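Local coordinates for VP1 (PDB 4PCG), which forms the pentameric building block of the polyomavirus capsid and probably takes part in attachment to host cells during entry, at residues B[49-61]-B[137-149]. Numbering follows the deposited sequence.
Sequences FTDTLDAGSSLCY and PERMNVAAGLEGP. With NA (sodium ion), chain L.
Met140 sends CG out roughly anti to its backbone N (chi1 -152°) and then bends at SD, while Leu53 has CG anti to its own carbonyl carbon (chi1 -73°); these torsions bring the Met140 methyl CE 3.4 Å from Leu53 CD1, closer than usual van der Waals contact, where the two side chains cross. A flexible thioether suits this place because rotation about its CG-SD bond swings the methyl onto the leucine branch. Alongside this contact, residues 52-53 and 141-142 pair as parallel strands: Asn141 N donates to Asp51 O (2.7 Å), Leu53 N to Asn141 O (2.9 Å) and Ala143 N to Leu53 O (2.8 Å). Thr52 and Asn141 share the face opposite Leu53 and Val142; there Thr52 OG1 lies 3.7 Å from Asn141 CB and donates to Asp51 OD1 from above the carboxylate plane. The Asp51 carboxylate runs beside the Asn141 amide, their planes 90° apart. Ala143 opens a type I turn, its small CB fitting close to the Leu53 carbonyl, and the turn delivers Leu146, whose CD2 meets Cys60 SG at 4.0 Å and packs on Ala55 CB. Sodium, a hard cation, favours oxygen ligands: Thr52 O, Asp54 OD2 (2.4 Å), OG1 of Thr50 and Thr48, and a water bind it beside Leu53. Arg139 makes a salt bridge with Asp136 and a cation-pi contact with Tyr241 of a neighbouring subunit. The parallel pair belongs to the loops outside the antiparallel jelly-roll sheet; beyond it Leu59 and Tyr61 pack on strand 227-239.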
loop_
_atom_site.group_PDB
_atom_site.type_symbol
_atom_site.label_atom_id
_atom_site.label_comp_id
_atom_site.label_asym_id
_atom_site.label_seq_id
_atom_site.Cartn_x
_atom_site.Cartn_y
_atom_site.Cartn_z
ATOM N N PHE B 49 14.414 28.923 -1.579
ATOM C CA PHE B 49 13.302 28.904 -0.639
ATOM C C PHE B 49 12.615 30.256 -0.550
ATOM O O PHE B 49 12.072 30.605 0.485
ATOM C CB PHE B 49 13.810 28.445 0.739
ATOM C CG PHE B 49 14.373 27.038 0.756
ATOM C CD1 PHE B 49 14.120 26.128 -0.280
ATOM C CD2 PHE B 49 15.118 26.606 1.838
ATOM C CE1 PHE B 49 14.645 24.842 -0.241
ATOM C CE2 PHE B 49 15.622 25.319 1.886
ATOM C CZ PHE B 49 15.399 24.442 0.848
ATOM N N THR B 50 12.659 31.019 -1.637
ATOM C CA THR B 50 12.043 32.334 -1.712
ATOM C C THR B 50 10.538 32.222 -1.904
ATOM O O THR B 50 9.977 31.119 -2.058
ATOM C CB THR B 50 12.599 33.125 -2.917
ATOM O OG1 THR B 50 12.274 32.434 -4.141
ATOM C CG2 THR B 50 14.112 33.304 -2.807
ATOM N N ASP B 51 9.894 33.373 -1.976
ATOM C CA ASP B 51 8.461 33.411 -2.226
ATOM C C ASP B 51 8.090 33.361 -3.732
ATOM O O ASP B 51 6.981 33.736 -4.103
ATOM C CB ASP B 51 7.897 34.678 -1.606
ATOM C CG ASP B 51 8.495 35.931 -2.204
ATOM O OD1 ASP B 51 9.253 35.831 -3.195
ATOM O OD2 ASP B 51 8.224 37.010 -1.670
ATOM N N THR B 52 9.024 32.949 -4.587
ATOM C CA THR B 52 8.823 33.016 -6.045
ATOM C C THR B 52 9.192 31.693 -6.643
ATOM O O THR B 52 10.245 31.129 -6.321
ATOM C CB THR B 52 9.690 34.132 -6.691
ATOM O OG1 THR B 52 9.292 35.370 -6.164
ATOM C CG2 THR B 52 9.519 34.192 -8.223
ATOM N N LEU B 53 8.307 31.165 -7.487
ATOM C CA LEU B 53 8.601 29.985 -8.268
ATOM C C LEU B 53 9.429 30.412 -9.461
ATOM O O LEU B 53 8.969 31.248 -10.259
ATOM C CB LEU B 53 7.320 29.317 -8.806
ATOM C CG LEU B 53 6.448 28.566 -7.825
ATOM C CD1 LEU B 53 5.231 28.017 -8.566
ATOM C CD2 LEU B 53 7.214 27.438 -7.162
ATOM N N ASP B 54 10.622 29.830 -9.583
ATOM C CA ASP B 54 11.652 30.348 -10.470
ATOM C C ASP B 54 11.746 29.481 -11.700
ATOM O O ASP B 54 11.611 28.253 -11.635
ATOM C CB ASP B 54 13.014 30.412 -9.764
ATOM C CG ASP B 54 12.981 31.252 -8.499
ATOM O OD1 ASP B 54 12.691 32.448 -8.614
ATOM O OD2 ASP B 54 13.244 30.722 -7.380
ATOM N N ALA B 55 11.982 30.120 -12.837
ATOM C CA ALA B 55 12.247 29.369 -14.056
ATOM C C ALA B 55 13.600 28.669 -13.879
ATOM O O ALA B 55 14.525 29.252 -13.310
ATOM C CB ALA B 55 12.293 30.307 -15.236
ATOM N N GLY B 56 13.693 27.424 -14.321
ATOM C CA GLY B 56 14.946 26.684 -14.276
ATOM C C GLY B 56 14.979 25.685 -13.138
ATOM O O GLY B 56 15.680 24.681 -13.236
ATOM N N SER B 57 14.243 25.973 -12.056
ATOM C CA SER B 57 14.205 25.080 -10.887
ATOM C C SER B 57 12.853 24.396 -10.700
ATOM O O SER B 57 12.761 23.428 -9.969
ATOM C CB SER B 57 14.607 25.819 -9.610
ATOM O OG SER B 57 13.732 26.891 -9.343
ATOM N N SER B 58 11.817 24.899 -11.365
ATOM C CA SER B 58 10.475 24.321 -11.253
ATOM C C SER B 58 10.202 23.467 -12.500
ATOM O O SER B 58 10.382 23.916 -13.647
ATOM C CB SER B 58 9.435 25.424 -11.082
ATOM O OG SER B 58 9.415 25.875 -9.722
ATOM N N LEU B 59 9.797 22.229 -12.265
ATOM C CA LEU B 59 9.491 21.306 -13.336
ATOM C C LEU B 59 8.226 21.784 -14.087
ATOM O O LEU B 59 7.227 22.203 -13.468
ATOM C CB LEU B 59 9.279 19.900 -12.795
ATOM C CG LEU B 59 9.164 18.775 -13.857
ATOM C CD1 LEU B 59 10.400 18.647 -14.720
ATOM C CD2 LEU B 59 8.887 17.425 -13.208
ATOM N N CYS B 60 8.299 21.773 -15.421
ATOM C CA CYS B 60 7.150 22.118 -16.248
ATOM C C CYS B 60 6.658 20.881 -16.978
ATOM O O CYS B 60 7.384 19.899 -17.127
ATOM C CB CYS B 60 7.518 23.210 -17.253
ATOM S SG CYS B 60 7.946 24.789 -16.453
ATOM N N TYR B 61 5.440 20.924 -17.449
ATOM C CA TYR B 61 4.969 19.834 -18.313
ATOM C C TYR B 61 5.851 19.753 -19.556
ATOM O O TYR B 61 6.341 20.780 -20.084
ATOM C CB TYR B 61 3.528 20.070 -18.749
ATOM C CG TYR B 61 2.473 19.883 -17.698
ATOM C CD1 TYR B 61 1.998 18.609 -17.384
ATOM C CD2 TYR B 61 1.916 20.956 -17.054
ATOM C CE1 TYR B 61 1.011 18.428 -16.455
ATOM C CE2 TYR B 61 0.916 20.792 -16.118
ATOM C CZ TYR B 61 0.475 19.511 -15.808
ATOM O OH TYR B 61 -0.525 19.376 -14.879
ATOM N N PRO B 137 -1.596 33.149 -2.694
ATOM C CA PRO B 137 -1.406 34.320 -3.550
ATOM C C PRO B 137 -1.020 35.606 -2.788
ATOM O O PRO B 137 -0.544 36.545 -3.400
ATOM C CB PRO B 137 -2.762 34.470 -4.240
ATOM C CG PRO B 137 -3.722 33.884 -3.275
ATOM C CD PRO B 137 -2.997 32.713 -2.677
ATOM N N GLU B 138 -1.184 35.631 -1.476
ATOM C CA GLU B 138 -0.734 36.788 -0.696
ATOM C C GLU B 138 0.793 36.835 -0.598
ATOM O O GLU B 138 1.364 37.907 -0.419
ATOM C CB GLU B 138 -1.357 36.779 0.702
ATOM C CG GLU B 138 -2.876 36.876 0.687
ATOM C CD GLU B 138 -3.441 37.555 1.920
ATOM O OE1 GLU B 138 -2.984 37.246 3.042
ATOM O OE2 GLU B 138 -4.343 38.403 1.766
ATOM N N ARG B 139 1.445 35.684 -0.728
ATOM C CA ARG B 139 2.885 35.578 -0.547
ATOM C C ARG B 139 3.656 35.028 -1.724
ATOM O O ARG B 139 4.850 35.238 -1.792
ATOM C CB ARG B 139 3.207 34.669 0.633
ATOM C CG ARG B 139 3.201 35.325 1.993
ATOM C CD ARG B 139 3.182 34.258 3.084
ATOM N NE ARG B 139 1.899 33.562 3.057
ATOM C CZ ARG B 139 0.783 34.001 3.631
ATOM N NH1 ARG B 139 0.775 35.112 4.345
ATOM N NH2 ARG B 139 -0.335 33.304 3.518
ATOM N N MET B 140 3.033 34.252 -2.603
ATOM C CA MET B 140 3.818 33.545 -3.605
ATOM C C MET B 140 3.692 34.210 -4.961
ATOM O O MET B 140 2.608 34.638 -5.334
ATOM C CB MET B 140 3.396 32.079 -3.706
ATOM C CG MET B 140 4.519 31.181 -4.172
ATOM S SD MET B 140 3.966 29.531 -4.599
ATOM C CE MET B 140 3.384 29.793 -6.260
ATOM N N ASN B 141 4.807 34.279 -5.682
ATOM C CA ASN B 141 4.855 34.828 -7.021
ATOM C C ASN B 141 5.310 33.756 -7.996
ATOM O O ASN B 141 5.928 32.760 -7.611
ATOM C CB ASN B 141 5.812 36.032 -7.049
ATOM C CG ASN B 141 5.405 37.102 -6.053
ATOM O OD1 ASN B 141 4.360 37.718 -6.203
ATOM N ND2 ASN B 141 6.218 37.303 -5.012
ATOM N N VAL B 142 4.961 33.929 -9.264
ATOM C CA VAL B 142 5.458 33.057 -10.324
ATOM C C VAL B 142 6.381 33.905 -11.187
ATOM O O VAL B 142 6.007 34.978 -11.660
ATOM C CB VAL B 142 4.305 32.471 -11.193
ATOM C CG1 VAL B 142 4.856 31.591 -12.288
ATOM C CG2 VAL B 142 3.354 31.666 -10.331
ATOM N N ALA B 143 7.587 33.416 -11.418
ATOM C CA ALA B 143 8.559 34.170 -12.187
ATOM C C ALA B 143 8.044 34.487 -13.608
ATOM O O ALA B 143 7.260 33.714 -14.189
ATOM C CB ALA B 143 9.879 33.427 -12.241
ATOM N N ALA B 144 8.523 35.610 -14.150
ATOM C CA ALA B 144 7.983 36.175 -15.404
ATOM C C ALA B 144 8.129 35.232 -16.603
ATOM O O ALA B 144 7.334 35.271 -17.526
ATOM C CB ALA B 144 8.634 37.503 -15.708
ATOM N N GLY B 145 9.146 34.391 -16.584
ATOM C CA GLY B 145 9.358 33.406 -17.640
ATOM C C GLY B 145 8.399 32.230 -17.693
ATOM O O GLY B 145 8.388 31.498 -18.668
ATOM N N LEU B 146 7.605 32.039 -16.643
ATOM C CA LEU B 146 6.672 30.951 -16.552
ATOM C C LEU B 146 5.224 31.428 -16.673
ATOM O O LEU B 146 4.881 32.558 -16.278
ATOM C CB LEU B 146 6.857 30.267 -15.190
ATOM C CG LEU B 146 8.222 29.686 -14.919
ATOM C CD1 LEU B 146 8.263 29.083 -13.515
ATOM C CD2 LEU B 146 8.611 28.662 -15.964
ATOM N N GLU B 147 4.379 30.576 -17.232
ATOM C CA GLU B 147 2.934 30.807 -17.236
ATOM C C GLU B 147 2.394 30.741 -15.802
ATOM O O GLU B 147 2.587 29.751 -15.080
ATOM C CB GLU B 147 2.212 29.756 -18.091
ATOM C CG GLU B 147 2.388 29.934 -19.589
ATOM C CD GLU B 147 1.387 30.881 -20.246
ATOM O OE1 GLU B 147 0.510 31.458 -19.559
ATOM O OE2 GLU B 147 1.490 31.085 -21.469
ATOM N N GLY B 148 1.689 31.784 -15.408
ATOM C CA GLY B 148 1.102 31.837 -14.082
ATOM C C GLY B 148 -0.356 32.224 -14.191
ATOM O O GLY B 148 -0.794 32.665 -15.249
ATOM N N PRO B 149 -1.115 32.087 -13.097
ATOM C CA PRO B 149 -2.518 32.536 -13.169
ATOM C C PRO B 149 -2.671 34.018 -13.469
ATOM O O PRO B 149 -1.773 34.803 -13.154
ATOM C CB PRO B 149 -3.056 32.229 -11.779
ATOM C CG PRO B 149 -2.051 31.337 -11.117
ATOM C CD PRO B 149 -0.733 31.639 -11.746
HETATM NA NA NA L . 12.279 30.232 -5.276
HETATM O O HOH W 1 11.578 28.059 -5.733
#